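Hypothetical protein TM1553 (PDB 1VRM) probably acts as an ApbE-family flavin transferase, using FAD to attach FMN covalently to target proteins. Local coordinates at residues Val219-Tyr224 with Ile313-Thr318; Asp276-Ala281 with Pro298-His303. One frame throughout, in Å; residues are numbered along the deposited sequence.

Contact 1 of 2, residues Val219-Tyr224 with Ile313-Thr318; sequences VIDYIY and IERSET
Ile-313 CD1 lies against the flank of the Ile-220 side chain, 3.9 Å from Ile-220 CD1 and 4.1 Å from Ile-220 CB. The two side chains lie at a slant to each other. In Ile-220, CG1 sits between the backbone N and the carbonyl carbon (chi1 59°), and an extended chi2 of 177° brings CD1 alongside that of Ile-313. In Ile-313, CG1 lies beside the backbone N, and CD1 again ends an extended branch. Leu-305 and Val-307 of strand 303-308 lie nearby: Ile-220 packs on Val-307, Ile-313 on Leu-305. The contact thus joins the two-stranded sheet of 207-212 and 219-225 to 313-315, one edge strand of the larger sheet. Further along, Asp-221 OD2 is 4.4 Å from Arg-315 NE. At that distance and well off the plane of the guanidinium, the two are linked by charge alone, short of a salt bridge. Arg-315 NE forms its salt bridge with Glu-323 OE1, which is also close to Asp-221 OD2. Apolar packing therefore makes the direct touch, while the arginine probably offsets the mutual repulsion of two carboxylates.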
ATOM      1  N   VAL A 219      -9.380 -16.775 -10.493  1.00 18.59           N
ATOM      2  CA  VAL A 219      -9.042 -16.666  -9.080  1.00 19.46           C
ATOM      3  C   VAL A 219      -8.177 -17.877  -8.730  1.00 17.05           C
ATOM      4  O   VAL A 219      -8.549 -19.016  -9.056  1.00 18.78           O
ATOM      5  CB  VAL A 219     -10.355 -16.678  -8.274  1.00 21.70           C
ATOM      6  CG1 VAL A 219     -10.107 -16.810  -6.839  1.00 22.56           C
ATOM      7  CG2 VAL A 219     -11.134 -15.403  -8.574  1.00 24.73           C
ATOM      8  N   ILE A 220      -7.083 -17.663  -8.008  1.00 11.54           N
ATOM      9  CA  ILE A 220      -6.229 -18.781  -7.636  1.00 10.70           C
ATOM     10  C   ILE A 220      -6.547 -19.267  -6.212  1.00 13.83           C
ATOM     11  O   ILE A 220      -6.135 -20.357  -5.829  1.00 12.40           O
ATOM     12  CB  ILE A 220      -4.730 -18.457  -7.761  1.00 13.77           C
ATOM     13  CG1 ILE A 220      -4.374 -17.271  -6.869  1.00 13.01           C
ATOM     14  CG2 ILE A 220      -4.327 -18.238  -9.232  1.00 15.72           C
ATOM     15  CD1 ILE A 220      -2.884 -16.943  -6.880  1.00 15.04           C
ATOM     16  N   ASP A 221      -7.299 -18.494  -5.428  1.00 10.88           N
ATOM     17  CA  ASP A 221      -7.637 -18.932  -4.061  1.00 10.14           C
ATOM     18  C   ASP A 221      -8.771 -18.050  -3.562  1.00 10.05           C
ATOM     19  O   ASP A 221      -8.924 -16.919  -4.053  1.00 13.18           O
ATOM     20  CB  ASP A 221      -6.412 -18.763  -3.177  1.00 10.65           C
ATOM     21  CG  ASP A 221      -6.457 -19.612  -1.898  1.00 14.47           C
ATOM     22  OD1 ASP A 221      -7.384 -20.466  -1.683  1.00 14.59           O
ATOM     23  OD2 ASP A 221      -5.538 -19.394  -1.073  1.00 15.78           O
ATOM     24  N   TYR A 222      -9.559 -18.579  -2.610  1.00 10.94           N
ATOM     25  CA  TYR A 222     -10.573 -17.800  -1.906  1.00 10.41           C
ATOM     26  C   TYR A 222     -10.287 -17.757  -0.431  1.00  9.88           C
ATOM     27  O   TYR A 222      -9.945 -18.787   0.157  1.00 11.99           O
ATOM     28  CB  TYR A 222     -11.952 -18.376  -2.107  1.00 13.47           C
ATOM     29  CG  TYR A 222     -12.514 -18.131  -3.481  1.00 14.78           C
ATOM     30  CD1 TYR A 222     -13.055 -16.893  -3.819  1.00 14.42           C
ATOM     31  CD2 TYR A 222     -12.478 -19.123  -4.444  1.00 21.25           C
ATOM     32  CE1 TYR A 222     -13.571 -16.657  -5.087  1.00 16.01           C
ATOM     33  CE2 TYR A 222     -12.985 -18.890  -5.709  1.00 20.10           C
ATOM     34  CZ  TYR A 222     -13.530 -17.673  -6.004  1.00 17.61           C
ATOM     35  OH  TYR A 222     -14.028 -17.460  -7.268  1.00 26.42           O
ATOM     36  N   ILE A 223     -10.396 -16.564   0.129  1.00  7.87           N
ATOM     37  CA  ILE A 223     -10.312 -16.417   1.553  1.00  9.75           C
ATOM     38  C   ILE A 223     -11.581 -15.845   2.125  1.00  9.95           C
ATOM     39  O   ILE A 223     -12.408 -15.278   1.417  1.00  9.07           O
ATOM     40  CB  ILE A 223      -9.086 -15.589   1.988  1.00  8.91           C
ATOM     41  CG1 ILE A 223      -9.168 -14.178   1.414  1.00 14.10           C
ATOM     42  CG2 ILE A 223      -7.813 -16.282   1.518  1.00 16.29           C
ATOM     43  CD1 ILE A 223      -8.319 -13.162   2.155  1.00 18.57           C
ATOM     44  N   TYR A 224     -11.728 -16.066   3.421  1.00  9.39           N
ATOM     45  CA  TYR A 224     -12.958 -15.762   4.144  1.00  8.37           C
ATOM     46  C   TYR A 224     -12.593 -14.858   5.286  1.00 10.07           C
ATOM     47  O   TYR A 224     -11.831 -15.242   6.143  1.00 11.48           O
ATOM     48  CB  TYR A 224     -13.596 -17.067   4.625  1.00 10.57           C
ATOM     49  CG  TYR A 224     -14.013 -17.927   3.470  1.00  9.02           C
ATOM     50  CD1 TYR A 224     -13.094 -18.728   2.799  1.00 12.61           C
ATOM     51  CD2 TYR A 224     -15.334 -17.962   3.052  1.00 19.32           C
ATOM     52  CE1 TYR A 224     -13.489 -19.521   1.722  1.00 12.59           C
ATOM     53  CE2 TYR A 224     -15.716 -18.719   2.002  1.00 16.64           C
ATOM     54  CZ  TYR A 224     -14.804 -19.510   1.338  1.00 18.41           C
ATOM     55  OH  TYR A 224     -15.219 -20.275   0.269  1.00 20.44           O
ATOM     56  N   ILE A 313       2.729 -21.231  -6.216  1.00  9.09           N
ATOM     57  CA  ILE A 313       2.087 -20.577  -5.080  1.00  8.59           C
ATOM     58  C   ILE A 313       2.652 -21.146  -3.779  1.00 11.39           C
ATOM     59  O   ILE A 313       2.639 -22.366  -3.573  1.00 11.99           O
ATOM     60  CB  ILE A 313       0.564 -20.805  -5.107  1.00  9.76           C
ATOM     61  CG1 ILE A 313      -0.015 -20.142  -6.346  1.00  9.43           C
ATOM     62  CG2 ILE A 313      -0.117 -20.279  -3.847  1.00 15.09           C
ATOM     63  CD1 ILE A 313      -1.401 -20.573  -6.686  1.00 15.75           C
ATOM     64  N   GLU A 314       3.144 -20.274  -2.916  1.00  7.75           N
ATOM     65  CA  GLU A 314       3.636 -20.649  -1.605  1.00  9.40           C
ATOM     66  C   GLU A 314       2.867 -19.851  -0.564  1.00 11.69           C
ATOM     67  O   GLU A 314       2.752 -18.652  -0.671  1.00 12.32           O
ATOM     68  CB  GLU A 314       5.092 -20.355  -1.500  1.00 10.97           C
ATOM     69  CG  GLU A 314       5.918 -21.080  -2.545  1.00 13.68           C
ATOM     70  CD  GLU A 314       5.892 -22.597  -2.427  1.00 19.07           C
ATOM     71  OE1 GLU A 314       5.436 -23.148  -1.393  1.00 23.11           O
ATOM     72  OE2 GLU A 314       6.391 -23.222  -3.378  1.00 31.65           O
ATOM     73  N   ARG A 315       2.362 -20.520   0.449  1.00 10.63           N
ATOM     74  CA  ARG A 315       1.690 -19.761   1.473  1.00  8.32           C
ATOM     75  C   ARG A 315       1.979 -20.288   2.852  1.00  9.38           C
ATOM     76  O   ARG A 315       2.398 -21.435   3.037  1.00  9.72           O
ATOM     77  CB  ARG A 315       0.233 -19.687   1.187  1.00 13.43           C
ATOM     78  CG  ARG A 315      -0.445 -20.950   1.314  1.00 12.85           C
ATOM     79  CD  ARG A 315      -1.323 -21.187   0.059  1.00 18.49           C
ATOM     80  NE  ARG A 315      -2.424 -22.082   0.348  1.00 20.27           N
ATOM     81  CZ  ARG A 315      -2.428 -23.412   0.179  1.00 21.00           C
ATOM     82  NH1 ARG A 315      -3.521 -24.102   0.493  1.00 18.80           N
ATOM     83  NH2 ARG A 315      -1.369 -24.078  -0.239  1.00 21.98           N
ATOM     84  N   SER A 316       1.836 -19.412   3.826  1.00  7.35           N
ATOM     85  CA  SER A 316       2.022 -19.826   5.210  1.00  8.05           C
ATOM     86  C   SER A 316       0.903 -20.697   5.688  1.00  8.37           C
ATOM     87  O   SER A 316      -0.184 -20.643   5.206  1.00  7.23           O
ATOM     88  CB  SER A 316       2.192 -18.651   6.144  1.00  8.72           C
ATOM     89  OG  SER A 316       1.026 -17.841   6.163  1.00  8.36           O
ATOM     90  N   GLU A 317       1.189 -21.530   6.698  1.00  7.99           N
ATOM     91  CA  GLU A 317       0.128 -22.322   7.289  1.00 10.56           C
ATOM     92  C   GLU A 317      -0.978 -21.423   7.878  1.00  8.19           C
ATOM     93  O   GLU A 317      -2.154 -21.766   7.881  1.00  9.13           O
ATOM     94  CB  GLU A 317       0.713 -23.241   8.365  1.00 11.58           C
ATOM     95  CG  GLU A 317       1.621 -24.302   7.808  1.00 10.15           C
ATOM     96  CD  GLU A 317       0.917 -25.249   6.844  1.00 23.00           C
ATOM     97  OE1 GLU A 317      -0.273 -25.600   7.074  1.00 29.93           O
ATOM     98  OE2 GLU A 317       1.560 -25.619   5.843  1.00 32.34           O
ATOM     99  N   THR A 318      -0.596 -20.260   8.382  1.00  7.55           N
ATOM    100  CA  THR A 318      -1.570 -19.319   8.928  1.00  8.09           C
ATOM    101  C   THR A 318      -2.524 -18.833   7.815  1.00  7.96           C
ATOM    102  O   THR A 318      -3.698 -18.628   8.046  1.00  9.58           O
ATOM    103  CB  THR A 318      -0.900 -18.104   9.654  1.00  9.99           C
ATOM    104  OG1 THR A 318       0.107 -17.470   8.848  1.00  8.26           O
ATOM    105  CG2 THR A 318      -0.321 -18.574  10.994  1.00 12.79           C
TER

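Contact 2 of 2, residues Asp276-Ala281 with Pro298-His303; sequences DALSTA and PNMGAH
The carbonyl oxygen of Asp-276 takes several donors from the next helical turn. Ser-279 OG donates to Asp-276 O at 2.9 Å. It comes in tilted 29° from the carbonyl plane. The backbone N atoms of Ser-279 and Thr-280 add weak bonds to the same oxygen. The turn belongs to helix 272-296, the long helical connection between strands 262-269 and 303-308, which are antiparallel neighbours in the large sheet. The chain leaves the helix through a 3-10 turn that runs through 300 and returns to the sheet as strand 303-308.

Leu-278 carries the contact between the helix and this return. Its CG lies beside the backbone N (chi1 -64°) and its CD1 extends away from CA (chi2 -175°). That brings CD1 up to both Met-300 CB and Ala-302 CB. Ala-302 CB is the nearer partner of CD1 and also lies 4.2 Å from Leu-278 CB. On the Met-300 side, CD1 meets the root of the side chain: CB of Met-300, a selenomethionine here, is 4.2 Å from Leu-278 CD1. The backbone O of Met-300 is about as close to that methyl. No hydrogen bond crosses; the side chains meet only through apolar atoms, with one backbone carbonyl beside the methyl.

The turn has its own bond, from Gly-301 N to Pro-298 O at 3.0 Å. Gly-301 has a positive phi, a conformation glycine readily takes. Phe-95 of helix 83-98 also packs on Leu-278, while Ile-267 of strand 262-269 touches Ala-302. Both Leu-278 and Ala-302 are buried. The tightest touch is between two methyl carbons, Leu-278 CD1 and Ala-302 CB, at 3.7 Å.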
ATOM      1  N   ASP A 276      -0.813  -3.497   3.708  1.00  8.16           N
ATOM      2  CA  ASP A 276      -0.307  -2.751   2.542  1.00  6.24           C
ATOM      3  C   ASP A 276       1.236  -2.620   2.620  1.00  5.53           C
ATOM      4  O   ASP A 276       1.932  -2.978   1.675  1.00  8.09           O
ATOM      5  CB  ASP A 276      -0.992  -1.365   2.487  1.00  7.86           C
ATOM      6  CG  ASP A 276      -0.832  -0.658   1.178  1.00 11.83           C
ATOM      7  OD1 ASP A 276      -0.402  -1.284   0.209  1.00 10.58           O
ATOM      8  OD2 ASP A 276      -1.176   0.575   1.157  1.00 10.23           O
ATOM      9  N   ALA A 277       1.774  -2.123   3.756  1.00  4.77           N
ATOM     10  CA  ALA A 277       3.225  -1.933   3.880  1.00  6.26           C
ATOM     11  C   ALA A 277       3.967  -3.260   3.743  1.00  5.15           C
ATOM     12  O   ALA A 277       5.000  -3.356   3.088  1.00  8.03           O
ATOM     13  CB  ALA A 277       3.620  -1.282   5.165  1.00  7.25           C
ATOM     14  N   LEU A 278       3.450  -4.298   4.410  1.00  6.54           N
ATOM     15  CA  LEU A 278       4.137  -5.563   4.410  1.00  6.65           C
ATOM     16  C   LEU A 278       3.965  -6.338   3.110  1.00  5.72           C
ATOM     17  O   LEU A 278       4.834  -7.119   2.748  1.00  7.56           O
ATOM     18  CB  LEU A 278       3.771  -6.391   5.633  1.00  5.99           C
ATOM     19  CG  LEU A 278       4.198  -5.778   6.965  1.00  9.39           C
ATOM     20  CD1 LEU A 278       3.900  -6.726   8.117  1.00 12.90           C
ATOM     21  CD2 LEU A 278       5.656  -5.407   7.002  1.00 11.04           C
ATOM     22  N   SER A 279       2.947  -6.028   2.325  1.00  4.61           N
ATOM     23  CA  SER A 279       2.813  -6.722   1.038  1.00  5.46           C
ATOM     24  C   SER A 279       3.927  -6.193   0.106  1.00  8.84           C
ATOM     25  O   SER A 279       4.503  -6.951  -0.638  1.00  7.92           O
ATOM     26  CB  SER A 279       1.436  -6.585   0.418  1.00  9.27           C
ATOM     27  OG  SER A 279       1.176  -5.256   0.013  1.00 10.54           O
ATOM     28  N   THR A 280       4.230  -4.887   0.207  1.00  6.67           N
ATOM     29  CA  THR A 280       5.317  -4.302  -0.554  1.00  6.28           C
ATOM     30  C   THR A 280       6.641  -4.911  -0.114  1.00  5.92           C
ATOM     31  O   THR A 280       7.443  -5.344  -0.921  1.00  8.03           O
ATOM     32  CB  THR A 280       5.299  -2.759  -0.354  1.00 10.74           C
ATOM     33  OG1 THR A 280       4.045  -2.240  -0.862  1.00 12.29           O
ATOM     34  CG2 THR A 280       6.464  -2.086  -1.052  1.00 13.63           C
ATOM     35  N   ALA A 281       6.886  -4.921   1.194  1.00  5.89           N
ATOM     36  CA  ALA A 281       8.140  -5.474   1.699  1.00  3.42           C
ATOM     37  C   ALA A 281       8.306  -6.951   1.310  1.00  3.77           C
ATOM     38  O   ALA A 281       9.373  -7.395   0.916  1.00  8.24           O
ATOM     39  CB  ALA A 281       8.203  -5.380   3.212  1.00  7.19           C
ATOM     40  N   PRO A 298       4.500 -14.168   9.011  1.00  6.56           N
ATOM     41  CA  PRO A 298       3.381 -14.403   9.933  1.00  7.77           C
ATOM     42  C   PRO A 298       3.706 -13.978  11.330  1.00 10.28           C
ATOM     43  O   PRO A 298       2.803 -13.538  12.050  1.00  7.11           O
ATOM     44  CB  PRO A 298       3.148 -15.896   9.845  1.00  8.64           C
ATOM     45  CG  PRO A 298       3.648 -16.257   8.430  1.00  8.14           C
ATOM     46  CD  PRO A 298       4.825 -15.372   8.215  1.00  6.52           C
ATOM     47  N   ASN A 299       4.974 -14.025  11.702  1.00  8.45           N
ATOM     48  CA  ASN A 299       5.346 -13.568  13.050  1.00  8.19           C
ATOM     49  C   ASN A 299       5.383 -12.055  13.247  1.00  9.81           C
ATOM     50  O   ASN A 299       5.618 -11.570  14.357  1.00 13.19           O
ATOM     51  CB  ASN A 299       6.642 -14.217  13.461  1.00  9.66           C
ATOM     52  CG  ASN A 299       6.544 -15.708  13.481  1.00  9.39           C
ATOM     53  OD1 ASN A 299       5.519 -16.266  13.844  1.00 10.08           O
ATOM     54  ND2 ASN A 299       7.613 -16.405  13.050  1.00 12.50           N
HETATM   55  N   MSE A 300       5.203 -11.318  12.156  1.00 10.88           N
HETATM   56  CA  MSE A 300       4.983  -9.877  12.153  1.00 14.68           C
HETATM   57  C   MSE A 300       3.501  -9.538  11.975  1.00 11.68           C
HETATM   58  O   MSE A 300       3.138  -8.369  11.862  1.00 15.22           O
HETATM   59  CB  MSE A 300       5.727  -9.236  11.011  1.00 14.22           C
HETATM   60  CG  MSE A 300       7.183  -9.144  11.251  1.00 20.27           C
HETATM   61 SE   MSE A 300       7.990  -8.095   9.730  1.00 46.86          SE
HETATM   62  CE  MSE A 300       7.781  -9.341   8.393  1.00 19.84           C
ATOM     63  N   GLY A 301       2.665 -10.572  11.969  1.00  9.80           N
ATOM     64  CA  GLY A 301       1.242 -10.443  11.768  1.00 10.40           C
ATOM     65  C   GLY A 301       0.827 -10.362  10.297  1.00 10.81           C
ATOM     66  O   GLY A 301      -0.264  -9.883   9.979  1.00 11.23           O
ATOM     67  N   ALA A 302       1.677 -10.841   9.401  1.00  8.81           N
ATOM     68  CA  ALA A 302       1.402 -10.791   7.962  1.00  6.80           C
ATOM     69  C   ALA A 302       1.268 -12.259   7.426  1.00  6.65           C
ATOM     70  O   ALA A 302       2.270 -12.909   7.163  1.00  8.66           O
ATOM     71  CB  ALA A 302       2.563 -10.052   7.267  1.00  7.88           C
ATOM     72  N   HIS A 303       0.038 -12.753   7.319  1.00  5.02           N
ATOM     73  CA  HIS A 303      -0.259 -14.083   6.913  1.00  6.29           C
ATOM     74  C   HIS A 303      -0.360 -14.087   5.428  1.00  7.87           C
ATOM     75  O   HIS A 303      -1.220 -13.380   4.870  1.00  8.59           O
ATOM     76  CB  HIS A 303      -1.533 -14.520   7.622  1.00  7.06           C
ATOM     77  CG  HIS A 303      -1.391 -14.321   9.098  1.00  8.83           C
ATOM     78  ND1 HIS A 303      -0.503 -15.064   9.858  1.00 12.41           N
ATOM     79  CD2 HIS A 303      -1.830 -13.319   9.900  1.00 12.58           C
ATOM     80  CE1 HIS A 303      -0.452 -14.557  11.083  1.00 13.92           C
ATOM     81  NE2 HIS A 303      -1.249 -13.506  11.137  1.00 10.45           N
TER

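In the fold
The centres of contacts 1 and 2 are 14 Å apart. Contact 2 is buried, and contact 1 lies at the surface. Strand 303-308 starts at the end of contact 2 and pairs with strand 313-315 of contact 1. The two also touch directly. Thr-318 OG1 is 2.7 Å from His-303 ND1, a probable hydrogen bond, and Ser-316 CB packs 3.6 Å from Pro-298 CG. An unidentified molecule, probably picked up during crystallisation, is hydrogen-bonded by Asp-276 OD1, Ser-279 OG and Thr-280 OG1. The ligand site thus shares helix segment 276-281 with contact 2.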